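Local coordinates for protein probable glutaredoxin ssr2061 (Synechocystis sp., PDB 4MJE) that probably works as a glutathione-disulfide oxidoreductase that reduces low-molecular-weight disulfides and proteins, drawing electrons from NADPH through glutathione reductase, at residues I18-W23 / S67-F72; T22-P27 / C47-N52; A59-G64 / I73-I78. The protein carries 1 engineered substitution. One frame throughout, in Å; residues are numbered along the deposited sequence.

Contact 1 is the buried one: strands 18-22 and 70-73 pair antiparallel at the middle of the sheet, by backbone hydrogen bonds and apolar side chains. Contact 2 shares T22 and W23 with it but is only partly buried. There the loops 22-27 and 47-52 meet beside C26, and a carboxylate and an indole do most of the work. Contact 3 lies at the surface, where the last part of helix 52-61 and the loop after it meet the turn and edge strand 76-79 through polar side chains, water and A62 packed on the H77 ring. It is tied to contact 1 by R61 on Y21 and H77 on Q70. Contacts 2 and 3, centres about 17 Å apart, do not touch.

Contact 1: residues I18-W23 / S67-F72; sequences IEIYTW and SLPQIF
L68 sets its CD1 methyl over one face of the W23 indole, 3.9 Å from the centroid of the five-membered ring. The Y21 ring has Q70 O and F72 CD1 at its edge. Y21 CE2 lies 3.6 Å from F72 CE1, and the two ring planes are 65° apart. Similar chi1 values (-60° for Y21, -66° for F72) lean the rings toward each other from antiparallel strands, on a sheet face shared with E19. Under them the strands are joined by E19 N to F72 O and F72 N to E19 O, each 2.9 Å. Y21 N to Q70 O is equally short, while Q70 N to Y21 O stretches to 3.3 Å just past the cis peptide of P69. On the opposite face I20 and I71 lie side by side, CG1 to CG1 3.7 Å. I20 on this face packs on A32 of helix 27-39. P69 and L68, in the loop before the strand, touch C29. A cis-proline beside the CxxC cysteines is a hallmark of the thioredoxin fold. R61 forms a salt bridge with E19 and bonds Y21 OH, while the other oxygen of E19 bonds Y46. The R61 charge probably balances the E19 carboxylate beside F72.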
# COMPACT_ATOMS: atom_id res chain seq x y z
N ILE A 18 5.04 -0.72 -0.70
CA ILE A 18 3.61 -0.64 -0.50
C ILE A 18 3.34 -0.05 0.87
O ILE A 18 3.81 -0.57 1.88
CB ILE A 18 2.94 -2.01 -0.64
CG1 ILE A 18 3.25 -2.61 -2.02
CG2 ILE A 18 1.44 -1.90 -0.43
CD1 ILE A 18 2.89 -4.07 -2.18
N GLU A 19 2.59 1.05 0.91
CA GLU A 19 2.32 1.80 2.13
C GLU A 19 0.83 2.03 2.30
O GLU A 19 0.14 2.38 1.33
CB GLU A 19 2.99 3.17 2.11
CG GLU A 19 4.49 3.14 1.90
CD GLU A 19 5.01 4.50 1.50
OE1 GLU A 19 5.50 5.25 2.38
OE2 GLU A 19 4.93 4.84 0.30
N ILE A 20 0.35 1.84 3.52
CA ILE A 20 -1.03 2.19 3.82
C ILE A 20 -1.11 2.90 5.16
O ILE A 20 -0.58 2.41 6.16
CB ILE A 20 -1.96 0.94 3.81
CG1 ILE A 20 -3.41 1.36 4.05
CG2 ILE A 20 -1.50 -0.15 4.79
CD1 ILE A 20 -4.42 0.28 3.83
N TYR A 21 -1.73 4.08 5.15
CA TYR A 21 -2.01 4.85 6.35
C TYR A 21 -3.40 4.49 6.88
O TYR A 21 -4.37 4.44 6.12
CB TYR A 21 -1.99 6.36 6.10
CG TYR A 21 -0.71 6.99 5.58
CD1 TYR A 21 0.06 7.82 6.38
CD2 TYR A 21 -0.33 6.83 4.25
CE1 TYR A 21 1.19 8.45 5.87
CE2 TYR A 21 0.80 7.45 3.75
CZ TYR A 21 1.54 8.24 4.56
OH TYR A 21 2.64 8.88 4.03
N THR A 22 -3.49 4.23 8.18
CA THR A 22 -4.72 3.72 8.76
C THR A 22 -5.01 4.29 10.14
O THR A 22 -4.12 4.80 10.82
CB THR A 22 -4.64 2.20 8.98
OG1 THR A 22 -3.63 1.95 9.95
CG2 THR A 22 -4.33 1.44 7.72
N TRP A 23 -6.27 4.16 10.55
CA TRP A 23 -6.61 3.98 11.95
C TRP A 23 -6.95 2.49 12.11
O TRP A 23 -7.64 1.92 11.27
CB TRP A 23 -7.77 4.88 12.39
CG TRP A 23 -7.34 6.23 12.84
CD1 TRP A 23 -6.14 6.84 12.58
CD2 TRP A 23 -8.09 7.15 13.65
NE1 TRP A 23 -6.10 8.07 13.18
CE2 TRP A 23 -7.29 8.29 13.84
CE3 TRP A 23 -9.38 7.13 14.22
CZ2 TRP A 23 -7.71 9.39 14.59
CZ3 TRP A 23 -9.80 8.23 14.94
CH2 TRP A 23 -8.97 9.34 15.12
N SER A 67 -8.95 11.71 4.67
CA SER A 67 -9.76 10.49 4.78
C SER A 67 -8.83 9.29 4.90
O SER A 67 -7.67 9.35 4.48
CB SER A 67 -10.70 10.34 3.57
OG SER A 67 -9.96 10.22 2.36
N LEU A 68 -9.35 8.20 5.46
CA LEU A 68 -8.57 6.97 5.65
C LEU A 68 -9.26 5.80 4.98
O LEU A 68 -10.48 5.75 4.88
CB LEU A 68 -8.43 6.67 7.14
CG LEU A 68 -7.67 7.70 7.96
CD1 LEU A 68 -7.80 7.41 9.43
CD2 LEU A 68 -6.21 7.73 7.52
N PRO A 69 -8.50 4.82 4.51
CA PRO A 69 -7.04 4.77 4.45
C PRO A 69 -6.51 5.58 3.27
O PRO A 69 -7.27 6.01 2.40
CB PRO A 69 -6.76 3.28 4.22
CG PRO A 69 -7.91 2.85 3.42
CD PRO A 69 -9.10 3.58 3.99
N GLN A 70 -5.19 5.73 3.20
CA GLN A 70 -4.52 6.21 1.98
C GLN A 70 -3.41 5.22 1.64
O GLN A 70 -2.62 4.83 2.51
CB GLN A 70 -3.95 7.63 2.12
CG GLN A 70 -5.00 8.69 2.45
CD GLN A 70 -5.99 8.90 1.33
OE1 GLN A 70 -5.72 8.54 0.18
NE2 GLN A 70 -7.14 9.46 1.65
N ILE A 71 -3.38 4.81 0.38
CA ILE A 71 -2.49 3.77 -0.09
C ILE A 71 -1.58 4.30 -1.18
O ILE A 71 -2.02 5.01 -2.05
CB ILE A 71 -3.32 2.59 -0.65
CG1 ILE A 71 -4.17 1.98 0.46
CG2 ILE A 71 -2.44 1.52 -1.28
CD1 ILE A 71 -5.45 1.37 -0.02
N PHE A 72 -0.30 3.92 -1.07
CA PHE A 72 0.75 4.26 -2.04
C PHE A 72 1.45 2.98 -2.48
O PHE A 72 1.74 2.12 -1.66
CB PHE A 72 1.78 5.23 -1.42
CG PHE A 72 1.20 6.59 -1.10
CD1 PHE A 72 0.39 6.76 0.02
CD2 PHE A 72 1.44 7.69 -1.92
CE1 PHE A 72 -0.16 8.00 0.31
CE2 PHE A 72 0.89 8.93 -1.59
CZ PHE A 72 0.08 9.06 -0.50

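Contact 2: residues T22-P27 / C47-N52; sequences TWSTCP and CIDGDN
D49 grips S24 with both carboxylate oxygens. OD1 accepts the backbone N of S24 at 2.8 Å, and OD2 accepts the S24 OG hydroxyl at 2.7 Å. Each oxygen uses its syn lone pair. The carboxylate is thereby held at two points, and its rotation is fixed. The motif is the beta-alpha-beta crossover of the thioredoxin fold: strands 18-22 and 44-47 run parallel, and this contact joins the loops that follow them. I48 N continues the strand pairing with a nearly straight bond to T22 O, 2.9 Å long. T22 OG1 lies 3.4 Å from C47 CA, and its hydrogen bond goes to E45.

The indole of W23 lies against the type II turn from I48 to D51. D49 CA sits over the ring face opposite to L68, 3.7 Å from the centroid of the five-membered ring. I48 CG1 lies at the ring edge. W23 NE1 makes a weak, bent bond to I48 O. It also gives a hydrogen bond to water 1, which passes one on to D51 O, so the water ties the ring to the turn's last residue.

The first loop ends in a type I turn from W23 to C26, the N-cap residue of helix 27-39. C26 probably pairs with C29 as the redox-active disulfide; that bond is absent in this structure. Holding S24 probably helps to set the loop that leads into the CxxC site. S24 OG stands between its own N and carbonyl carbon (chi1 60°), which turns the hydroxyl to D49 OD2.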
# COMPACT_ATOMS: atom_id res chain seq x y z
N THR A 22 -3.49 4.23 8.18
CA THR A 22 -4.72 3.72 8.76
C THR A 22 -5.01 4.29 10.14
O THR A 22 -4.12 4.80 10.82
CB THR A 22 -4.64 2.20 8.98
OG1 THR A 22 -3.63 1.95 9.95
CG2 THR A 22 -4.33 1.44 7.72
N TRP A 23 -6.27 4.16 10.55
CA TRP A 23 -6.61 3.98 11.95
C TRP A 23 -6.95 2.49 12.11
O TRP A 23 -7.64 1.92 11.27
CB TRP A 23 -7.77 4.88 12.39
CG TRP A 23 -7.34 6.23 12.84
CD1 TRP A 23 -6.14 6.84 12.58
CD2 TRP A 23 -8.09 7.15 13.65
NE1 TRP A 23 -6.10 8.07 13.18
CE2 TRP A 23 -7.29 8.29 13.84
CE3 TRP A 23 -9.38 7.13 14.22
CZ2 TRP A 23 -7.71 9.39 14.59
CZ3 TRP A 23 -9.80 8.23 14.94
CH2 TRP A 23 -8.97 9.34 15.12
N SER A 24 -6.44 1.88 13.17
CA SER A 24 -6.54 0.44 13.36
C SER A 24 -7.98 -0.06 13.36
O SER A 24 -8.28 -1.17 12.90
CB SER A 24 -5.87 0.03 14.68
OG SER A 24 -6.47 0.66 15.78
N THR A 25 -8.88 0.77 13.88
CA THR A 25 -10.27 0.39 14.10
C THR A 25 -11.24 1.02 13.09
O THR A 25 -12.45 0.91 13.24
CB THR A 25 -10.69 0.75 15.53
OG1 THR A 25 -10.27 2.09 15.80
CG2 THR A 25 -10.04 -0.19 16.54
N CYS A 26 -10.71 1.66 12.07
CA CYS A 26 -11.56 2.18 11.00
C CYS A 26 -11.99 1.04 10.09
O CYS A 26 -11.14 0.26 9.63
CB CYS A 26 -10.77 3.23 10.22
SG CYS A 26 -11.47 3.63 8.57
N PRO A 27 -13.29 0.89 9.84
CA PRO A 27 -13.75 -0.27 9.08
C PRO A 27 -13.30 -0.23 7.63
O PRO A 27 -13.18 -1.30 7.03
CB PRO A 27 -15.28 -0.16 9.16
CG PRO A 27 -15.55 1.30 9.40
CD PRO A 27 -14.40 1.77 10.24
N CYS A 47 0.04 3.04 11.11
CA CYS A 47 -1.12 3.18 11.96
C CYS A 47 -0.98 4.45 12.77
O CYS A 47 -0.10 4.58 13.63
CB CYS A 47 -1.29 1.96 12.83
SG CYS A 47 -2.68 2.03 13.91
N ILE A 48 -1.86 5.40 12.47
CA ILE A 48 -1.71 6.75 13.00
C ILE A 48 -2.83 7.13 13.94
O ILE A 48 -3.11 8.32 14.11
CB ILE A 48 -1.52 7.79 11.84
CG1 ILE A 48 -2.72 7.83 10.90
CG2 ILE A 48 -0.25 7.45 11.04
CD1 ILE A 48 -2.70 9.02 9.91
N ASP A 49 -3.43 6.13 14.61
CA ASP A 49 -4.44 6.38 15.66
C ASP A 49 -4.01 7.55 16.55
O ASP A 49 -2.95 7.50 17.17
CB ASP A 49 -4.61 5.18 16.60
CG ASP A 49 -5.14 3.94 15.92
OD1 ASP A 49 -5.12 3.84 14.69
OD2 ASP A 49 -5.59 3.04 16.66
N GLY A 50 -4.85 8.57 16.63
CA GLY A 50 -4.62 9.67 17.54
C GLY A 50 -3.43 10.56 17.22
O GLY A 50 -3.05 11.40 18.03
N ASP A 51 -2.86 10.41 16.03
CA ASP A 51 -1.64 11.14 15.67
C ASP A 51 -1.95 12.20 14.61
O ASP A 51 -1.95 11.92 13.42
CB ASP A 51 -0.58 10.13 15.22
CG ASP A 51 0.80 10.72 15.21
OD1 ASP A 51 0.94 11.90 14.84
OD2 ASP A 51 1.74 9.99 15.57
N ASN A 52 -2.18 13.44 15.04
CA ASN A 52 -2.54 14.48 14.10
C ASN A 52 -1.36 14.85 13.21
O ASN A 52 -1.55 15.13 12.03
CB ASN A 52 -3.09 15.73 14.79
CG ASN A 52 -3.45 16.83 13.79
OD1 ASN A 52 -4.48 16.76 13.11
ND2 ASN A 52 -2.58 17.83 13.68
O HOH W 1 -4.55 10.63 12.74

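Contact 3: residues A59-G64 / I73-I78; sequences AARANG and IDDQHI
H77 and N63 form the direct hydrogen bond of this contact. H77 ND1 gives its N-H to N63 OD1 at 3.3 Å, with an angle of 148° at the hydrogen. The bond leaves nearly in the plane of the imidazole but reaches the oxygen from above its carbonyl plane, so it misses the lone pairs. Water 3 bridges the same pair, 2.7 Å from each of these atoms, and gives a hydrogen to N63 OD1.

The charged pair is looser. R61 NH2 and D75 OD1 stand 3.7 Å apart, a long salt bridge with the two flat groups turned 70° to each other. Water 2 backs it up. It accepts from R61 NH2 at 2.9 Å, in the guanidinium plane, and donates to D75 O. R61 also bonds the Y21 hydroxyl and pairs with E19; D75 pairs with K17.

A CH-pi contact sets A62 CA over one face of the imidazole, 3.9 Å from the centroid, and A62 CB touches H77 NE2 at 3.6 Å. The ring gets there because H77 CG points opposite the backbone N (chi1 -173°). The ring also stacks with F72, and NE2 bonds to Q70 OE1. Replacing H77 by an alanine would probably leave N63 OD1 and Q70 OE1 without this partner and open a gap beside A62.

The arrangement joins the last part of helix 52-61 and the loop after it to the edge strand of the thioredoxin-fold sheet, and to the type I' turn from I73 to Q76 that links strands 70-73 and 76-79. Because H77 meets an amide oxygen at each nitrogen, the imidazole may favour carrying a proton on both, which would make it cationic.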
# COMPACT_ATOMS: atom_id res chain seq x y z
N ALA A 59 -1.59 13.83 4.57
CA ALA A 59 -2.33 14.74 3.69
C ALA A 59 -1.40 15.44 2.70
O ALA A 59 -1.77 15.72 1.57
CB ALA A 59 -3.10 15.75 4.51
N ALA A 60 -0.18 15.73 3.15
CA ALA A 60 0.78 16.41 2.30
C ALA A 60 1.15 15.56 1.08
O ALA A 60 1.50 16.09 0.02
CB ALA A 60 2.01 16.74 3.11
N ARG A 61 1.09 14.23 1.22
CA ARG A 61 1.33 13.31 0.11
C ARG A 61 0.09 12.88 -0.65
O ARG A 61 0.18 12.41 -1.78
CB ARG A 61 1.94 12.01 0.61
CG ARG A 61 3.38 12.01 0.93
CD ARG A 61 3.76 10.64 1.44
NE ARG A 61 4.16 9.69 0.40
CZ ARG A 61 4.28 8.37 0.60
NH1 ARG A 61 3.95 7.84 1.78
NH2 ARG A 61 4.74 7.59 -0.35
N ALA A 62 -1.05 12.94 0.02
CA ALA A 62 -2.27 12.38 -0.53
C ALA A 62 -3.22 13.47 -1.03
O ALA A 62 -4.42 13.42 -0.77
CB ALA A 62 -2.95 11.52 0.53
N ASN A 63 -2.69 14.47 -1.73
CA ASN A 63 -3.50 15.54 -2.35
C ASN A 63 -4.31 16.33 -1.34
O ASN A 63 -5.38 16.88 -1.66
CB ASN A 63 -4.45 14.96 -3.40
CG ASN A 63 -3.71 14.34 -4.54
OD1 ASN A 63 -3.94 13.18 -4.88
ND2 ASN A 63 -2.80 15.10 -5.13
N GLY A 64 -3.80 16.44 -0.13
CA GLY A 64 -4.50 17.13 0.92
C GLY A 64 -5.59 16.33 1.62
O GLY A 64 -6.24 16.86 2.52
N ILE A 73 1.74 2.89 -3.77
CA ILE A 73 2.53 1.79 -4.31
C ILE A 73 3.62 2.40 -5.18
O ILE A 73 3.33 3.17 -6.09
CB ILE A 73 1.67 0.82 -5.15
CG1 ILE A 73 0.59 0.17 -4.29
CG2 ILE A 73 2.54 -0.27 -5.79
CD1 ILE A 73 -0.42 -0.62 -5.10
N ASP A 74 4.87 2.06 -4.88
CA ASP A 74 6.04 2.64 -5.54
C ASP A 74 5.95 4.15 -5.64
O ASP A 74 6.23 4.75 -6.67
CB ASP A 74 6.27 1.99 -6.90
CG ASP A 74 6.82 0.60 -6.77
OD1 ASP A 74 7.37 0.29 -5.68
OD2 ASP A 74 6.69 -0.18 -7.73
N ASP A 75 5.52 4.72 -4.53
CA ASP A 75 5.47 6.16 -4.30
C ASP A 75 4.32 6.85 -5.01
O ASP A 75 4.15 8.05 -4.84
CB ASP A 75 6.82 6.84 -4.61
CG ASP A 75 7.88 6.49 -3.60
OD1 ASP A 75 7.55 6.32 -2.41
OD2 ASP A 75 9.05 6.38 -3.99
N GLN A 76 3.51 6.10 -5.75
CA GLN A 76 2.33 6.67 -6.38
C GLN A 76 1.11 6.55 -5.48
O GLN A 76 0.84 5.49 -4.93
CB GLN A 76 2.04 5.96 -7.69
CG GLN A 76 0.84 6.55 -8.41
CD GLN A 76 0.50 5.83 -9.69
OE1 GLN A 76 0.68 4.61 -9.80
NE2 GLN A 76 0.01 6.57 -10.67
N HIS A 77 0.37 7.64 -5.33
CA HIS A 77 -0.87 7.64 -4.57
C HIS A 77 -1.94 6.87 -5.34
O HIS A 77 -2.34 7.26 -6.43
CB HIS A 77 -1.32 9.07 -4.36
CG HIS A 77 -2.49 9.20 -3.44
ND1 HIS A 77 -3.44 10.19 -3.58
CD2 HIS A 77 -2.86 8.47 -2.38
CE1 HIS A 77 -4.35 10.05 -2.63
NE2 HIS A 77 -4.02 9.01 -1.89
N ILE A 78 -2.39 5.77 -4.76
CA ILE A 78 -3.44 4.93 -5.36
C ILE A 78 -4.83 5.38 -4.91
O ILE A 78 -5.79 5.34 -5.69
CB ILE A 78 -3.22 3.45 -4.97
CG1 ILE A 78 -1.81 3.01 -5.35
CG2 ILE A 78 -4.28 2.55 -5.61
CD1 ILE A 78 -1.48 3.18 -6.82
O HOH W 2 5.21 9.44 -2.54
O HOH W 3 -4.37 10.74 -6.02